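Local coordinates for enolase (alpha proteobacterium BAL199, PDB 3UGV), which probably catalyses a magnesium-dependent reaction begun by removing the alpha-proton of a carboxylate substrate, as enzymes of the enolase superfamily do, at residues A317-P330 with M337-W351. Sequence-based numbering, arbitrary orientation.
Sequences AGAWGIPMSTHLYP and MRVTETAHWLEWQSW
Gly318, in the last turn of helix 306-320, packs its CA on Thr342 CG2 at 3.9 Å. After Gly321 ends this helix in a Schellman motif, Ile322 O accepts a bond from Thr342 OG1 (2.8 Å). The two segments now run parallel: Met324 N donates to Thr342 O, and Met324 O takes a weak bond from His344 N. Ser325 OG accepts a hydrogen bond from Trp345 N (2.9 Å) and shares a water with His344 ND1. Thr326 holds OG1 between its own N and carbonyl carbon (chi1 61°), where it accepts a hydrogen bond from Glu347 N and donates to a second water bridging Leu328 O and Glu347 O; its CG2 presses tightly on Met337 CG (3.5 Å). His327 lies beside Glu347, ring and carboxylate 50° apart, with CD2 3.2 Å from OE2. That same OE2 accepts a hydrogen bond from Leu328 N nearly head-on at 2.9 Å, while OE1 pairs with Lys194. With an alanine at Glu347, the Leu328 amide would probably be left without its acceptor and Lys194 without its counter-charge. His327, its ND1 hydrogen-bonded to Asp300 and its side chain about 4 Å from a bound magnesium ion, is consistent with the His-Asp dyad of a mandelate racemase-type barrel.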
# COMPACT_ATOMS: atom_id res chain seq x y z
N ALA F 317 -14.18 -17.77 -0.22
CA ALA F 317 -15.03 -17.02 0.70
C ALA F 317 -14.70 -17.41 2.12
O ALA F 317 -14.53 -16.55 2.99
CB ALA F 317 -16.49 -17.28 0.42
N GLY F 318 -14.59 -18.71 2.36
CA GLY F 318 -14.27 -19.19 3.69
C GLY F 318 -12.98 -18.59 4.22
O GLY F 318 -12.93 -18.12 5.35
N ALA F 319 -11.92 -18.61 3.41
CA ALA F 319 -10.63 -18.10 3.85
C ALA F 319 -10.71 -16.62 4.26
O ALA F 319 -10.16 -16.20 5.27
CB ALA F 319 -9.59 -18.29 2.76
N TRP F 320 -11.43 -15.83 3.46
CA TRP F 320 -11.64 -14.42 3.73
C TRP F 320 -12.64 -14.20 4.86
O TRP F 320 -12.66 -13.14 5.49
CB TRP F 320 -12.16 -13.72 2.46
CG TRP F 320 -11.10 -13.27 1.50
CD1 TRP F 320 -10.55 -14.00 0.47
CD2 TRP F 320 -10.48 -11.98 1.45
NE1 TRP F 320 -9.61 -13.25 -0.19
CE2 TRP F 320 -9.55 -12.01 0.38
CE3 TRP F 320 -10.60 -10.81 2.21
CZ2 TRP F 320 -8.76 -10.91 0.05
CZ3 TRP F 320 -9.82 -9.72 1.88
CH2 TRP F 320 -8.90 -9.78 0.81
N GLY F 321 -13.51 -15.17 5.09
CA GLY F 321 -14.55 -14.98 6.08
C GLY F 321 -15.77 -14.22 5.58
O GLY F 321 -16.55 -13.71 6.37
N ILE F 322 -15.95 -14.15 4.26
CA ILE F 322 -17.04 -13.38 3.67
C ILE F 322 -18.31 -14.22 3.63
O ILE F 322 -18.28 -15.33 3.11
CB ILE F 322 -16.72 -12.97 2.21
CG1 ILE F 322 -15.38 -12.25 2.13
CG2 ILE F 322 -17.78 -12.04 1.68
CD1 ILE F 322 -15.40 -10.85 2.69
N PRO F 323 -19.42 -13.70 4.16
CA PRO F 323 -20.64 -14.52 4.09
C PRO F 323 -21.12 -14.68 2.65
O PRO F 323 -21.11 -13.74 1.88
CB PRO F 323 -21.65 -13.74 4.93
CG PRO F 323 -20.81 -12.86 5.81
CD PRO F 323 -19.60 -12.51 5.00
N MET F 324 -21.52 -15.89 2.31
CA MET F 324 -21.79 -16.25 0.92
C MET F 324 -23.24 -16.68 0.80
O MET F 324 -23.71 -17.52 1.57
CB MET F 324 -20.83 -17.37 0.52
CG MET F 324 -20.93 -17.87 -0.89
SD MET F 324 -19.44 -18.83 -1.24
CE MET F 324 -19.84 -19.61 -2.79
N SER F 325 -23.95 -16.09 -0.16
CA SER F 325 -25.36 -16.41 -0.42
C SER F 325 -25.47 -16.93 -1.84
O SER F 325 -24.48 -16.95 -2.56
CB SER F 325 -26.25 -15.18 -0.23
OG SER F 325 -26.31 -14.77 1.13
N THR F 326 -26.66 -17.35 -2.25
CA THR F 326 -26.83 -17.89 -3.60
C THR F 326 -27.56 -16.92 -4.52
O THR F 326 -28.13 -15.93 -4.08
CB THR F 326 -27.63 -19.21 -3.61
OG1 THR F 326 -28.94 -18.99 -3.07
CG2 THR F 326 -26.91 -20.28 -2.81
N HIS F 327 -27.53 -17.23 -5.80
CA HIS F 327 -28.34 -16.52 -6.76
C HIS F 327 -28.94 -17.49 -7.76
O HIS F 327 -28.22 -18.23 -8.43
CB HIS F 327 -27.52 -15.50 -7.52
CG HIS F 327 -28.30 -14.75 -8.54
ND1 HIS F 327 -28.16 -14.97 -9.89
CD2 HIS F 327 -29.26 -13.80 -8.41
CE1 HIS F 327 -28.98 -14.17 -10.55
NE2 HIS F 327 -29.66 -13.46 -9.68
N LEU F 328 -30.27 -17.48 -7.83
CA LEU F 328 -31.04 -18.42 -8.64
C LEU F 328 -30.76 -19.89 -8.25
O LEU F 328 -30.08 -20.17 -7.25
CB LEU F 328 -30.82 -18.16 -10.13
CG LEU F 328 -31.24 -16.76 -10.61
CD1 LEU F 328 -30.92 -16.55 -12.10
CD2 LEU F 328 -32.72 -16.52 -10.34
N TYR F 329 -31.31 -20.82 -9.03
CA TYR F 329 -31.08 -22.25 -8.85
C TYR F 329 -31.25 -22.72 -7.42
O TYR F 329 -30.31 -23.23 -6.82
CB TYR F 329 -29.69 -22.64 -9.35
CG TYR F 329 -29.38 -22.09 -10.72
CD1 TYR F 329 -29.69 -22.82 -11.86
CD2 TYR F 329 -28.80 -20.84 -10.87
CE1 TYR F 329 -29.42 -22.32 -13.12
CE2 TYR F 329 -28.53 -20.32 -12.13
CZ TYR F 329 -28.85 -21.07 -13.25
OH TYR F 329 -28.59 -20.59 -14.51
N PRO F 330 -32.45 -22.56 -6.86
CA PRO F 330 -32.70 -22.83 -5.44
C PRO F 330 -32.39 -24.27 -5.08
O PRO F 330 -31.92 -24.53 -3.97
CB PRO F 330 -34.20 -22.54 -5.28
CG PRO F 330 -34.53 -21.64 -6.40
CD PRO F 330 -33.64 -22.03 -7.54
N MET F 337 -25.35 -25.09 -0.24
CA MET F 337 -25.40 -24.27 0.98
C MET F 337 -25.28 -25.12 2.23
O MET F 337 -24.82 -24.64 3.28
CB MET F 337 -26.66 -23.39 1.05
CG MET F 337 -26.66 -22.25 0.06
SD MET F 337 -25.57 -20.92 0.57
CE MET F 337 -26.64 -20.05 1.72
N ARG F 338 -25.69 -26.38 2.12
CA ARG F 338 -25.58 -27.34 3.22
C ARG F 338 -24.12 -27.66 3.56
O ARG F 338 -23.83 -28.09 4.67
CB ARG F 338 -26.34 -28.64 2.92
CG ARG F 338 -27.87 -28.50 2.94
CD ARG F 338 -28.39 -28.20 4.34
NE ARG F 338 -28.03 -29.24 5.30
CZ ARG F 338 -28.41 -29.26 6.58
NH1 ARG F 338 -29.18 -28.29 7.07
NH2 ARG F 338 -28.04 -30.25 7.38
N VAL F 339 -23.22 -27.46 2.61
CA VAL F 339 -21.80 -27.69 2.89
C VAL F 339 -20.95 -26.45 2.67
O VAL F 339 -19.74 -26.54 2.56
CB VAL F 339 -21.23 -28.81 2.02
CG1 VAL F 339 -21.96 -30.10 2.30
CG2 VAL F 339 -21.34 -28.44 0.54
N THR F 340 -21.60 -25.29 2.62
CA THR F 340 -20.86 -24.04 2.43
C THR F 340 -20.54 -23.38 3.77
O THR F 340 -21.43 -23.00 4.55
CB THR F 340 -21.63 -23.08 1.52
OG1 THR F 340 -21.74 -23.66 0.21
CG2 THR F 340 -20.90 -21.74 1.43
N GLU F 341 -19.25 -23.25 4.04
CA GLU F 341 -18.76 -22.85 5.35
C GLU F 341 -19.30 -21.49 5.81
O GLU F 341 -19.66 -21.34 6.96
CB GLU F 341 -17.23 -22.84 5.28
CG GLU F 341 -16.50 -22.52 6.56
CD GLU F 341 -15.01 -22.35 6.31
OE1 GLU F 341 -14.51 -22.89 5.29
OE2 GLU F 341 -14.35 -21.65 7.12
N THR F 342 -19.35 -20.50 4.91
CA THR F 342 -19.87 -19.20 5.31
C THR F 342 -21.28 -18.97 4.76
O THR F 342 -21.68 -17.84 4.52
CB THR F 342 -18.94 -18.04 4.89
OG1 THR F 342 -18.81 -18.03 3.47
CG2 THR F 342 -17.56 -18.17 5.54
N ALA F 343 -22.05 -20.04 4.58
CA ALA F 343 -23.42 -19.93 4.09
C ALA F 343 -24.17 -18.83 4.80
O ALA F 343 -24.09 -18.68 6.02
CB ALA F 343 -24.14 -21.26 4.25
N HIS F 344 -24.91 -18.04 4.04
CA HIS F 344 -25.58 -16.89 4.61
C HIS F 344 -27.08 -16.97 4.30
O HIS F 344 -27.86 -17.46 5.12
CB HIS F 344 -24.92 -15.59 4.11
CG HIS F 344 -25.38 -14.36 4.82
ND1 HIS F 344 -25.25 -13.10 4.28
CD2 HIS F 344 -25.98 -14.20 6.03
CE1 HIS F 344 -25.75 -12.21 5.13
NE2 HIS F 344 -26.21 -12.85 6.19
N TRP F 345 -27.48 -16.53 3.11
CA TRP F 345 -28.89 -16.63 2.70
C TRP F 345 -29.02 -17.37 1.38
O TRP F 345 -28.15 -17.28 0.50
CB TRP F 345 -29.51 -15.24 2.48
CG TRP F 345 -29.76 -14.40 3.70
CD1 TRP F 345 -28.89 -13.51 4.27
CD2 TRP F 345 -30.98 -14.30 4.45
NE1 TRP F 345 -29.49 -12.88 5.33
CE2 TRP F 345 -30.78 -13.35 5.47
CE3 TRP F 345 -32.23 -14.94 4.37
CZ2 TRP F 345 -31.77 -13.01 6.40
CZ3 TRP F 345 -33.22 -14.60 5.29
CH2 TRP F 345 -32.98 -13.64 6.29
N LEU F 346 -30.14 -18.08 1.24
CA LEU F 346 -30.50 -18.71 -0.03
C LEU F 346 -31.54 -17.86 -0.75
O LEU F 346 -32.59 -17.55 -0.19
CB LEU F 346 -31.07 -20.10 0.22
CG LEU F 346 -31.42 -20.82 -1.08
CD1 LEU F 346 -30.76 -22.17 -1.17
CD2 LEU F 346 -32.92 -20.93 -1.26
N GLU F 347 -31.27 -17.47 -1.99
CA GLU F 347 -32.27 -16.72 -2.73
C GLU F 347 -33.33 -17.67 -3.26
O GLU F 347 -33.00 -18.62 -3.97
CB GLU F 347 -31.65 -15.96 -3.91
CG GLU F 347 -32.66 -15.10 -4.65
CD GLU F 347 -32.07 -14.42 -5.87
OE1 GLU F 347 -32.10 -13.17 -5.94
OE2 GLU F 347 -31.58 -15.15 -6.76
N TRP F 348 -34.59 -17.43 -2.93
CA TRP F 348 -35.66 -18.31 -3.38
C TRP F 348 -36.61 -17.61 -4.33
O TRP F 348 -37.01 -16.47 -4.09
CB TRP F 348 -36.42 -18.92 -2.20
CG TRP F 348 -37.55 -19.87 -2.60
CD1 TRP F 348 -37.45 -21.22 -2.78
CD2 TRP F 348 -38.92 -19.53 -2.86
NE1 TRP F 348 -38.68 -21.74 -3.13
CE2 TRP F 348 -39.60 -20.72 -3.19
CE3 TRP F 348 -39.64 -18.33 -2.85
CZ2 TRP F 348 -40.96 -20.75 -3.51
CZ3 TRP F 348 -41.00 -18.36 -3.16
CH2 TRP F 348 -41.64 -19.56 -3.49
N GLN F 349 -36.98 -18.31 -5.39
CA GLN F 349 -38.02 -17.87 -6.31
C GLN F 349 -38.66 -19.12 -6.90
O GLN F 349 -38.06 -20.19 -6.88
CB GLN F 349 -37.45 -16.97 -7.41
CG GLN F 349 -36.63 -17.71 -8.46
CD GLN F 349 -35.25 -18.11 -7.98
OE1 GLN F 349 -34.62 -17.41 -7.17
NE2 GLN F 349 -34.76 -19.23 -8.48
N SER F 350 -39.89 -19.01 -7.40
CA SER F 350 -40.57 -20.18 -7.96
C SER F 350 -40.76 -20.09 -9.48
O SER F 350 -41.64 -20.73 -10.06
CB SER F 350 -41.91 -20.43 -7.24
OG SER F 350 -42.71 -19.26 -7.25
N TRP F 351 -39.92 -19.29 -10.12
CA TRP F 351 -39.98 -19.08 -11.55
C TRP F 351 -39.84 -20.37 -12.34
O TRP F 351 -40.43 -20.50 -13.41
CB TRP F 351 -38.92 -18.06 -11.97
CG TRP F 351 -39.08 -16.74 -11.25
CD1 TRP F 351 -40.14 -16.34 -10.48
CD2 TRP F 351 -38.14 -15.66 -11.23
NE1 TRP F 351 -39.92 -15.08 -9.99
CE2 TRP F 351 -38.70 -14.64 -10.44
CE3 TRP F 351 -36.89 -15.45 -11.82
CZ2 TRP F 351 -38.05 -13.43 -10.21
CZ3 TRP F 351 -36.24 -14.25 -11.59
CH2 TRP F 351 -36.82 -13.26 -10.79
O HOH W 1 -24.19 -13.13 1.71
O HOH W 2 -30.80 -20.00 -4.49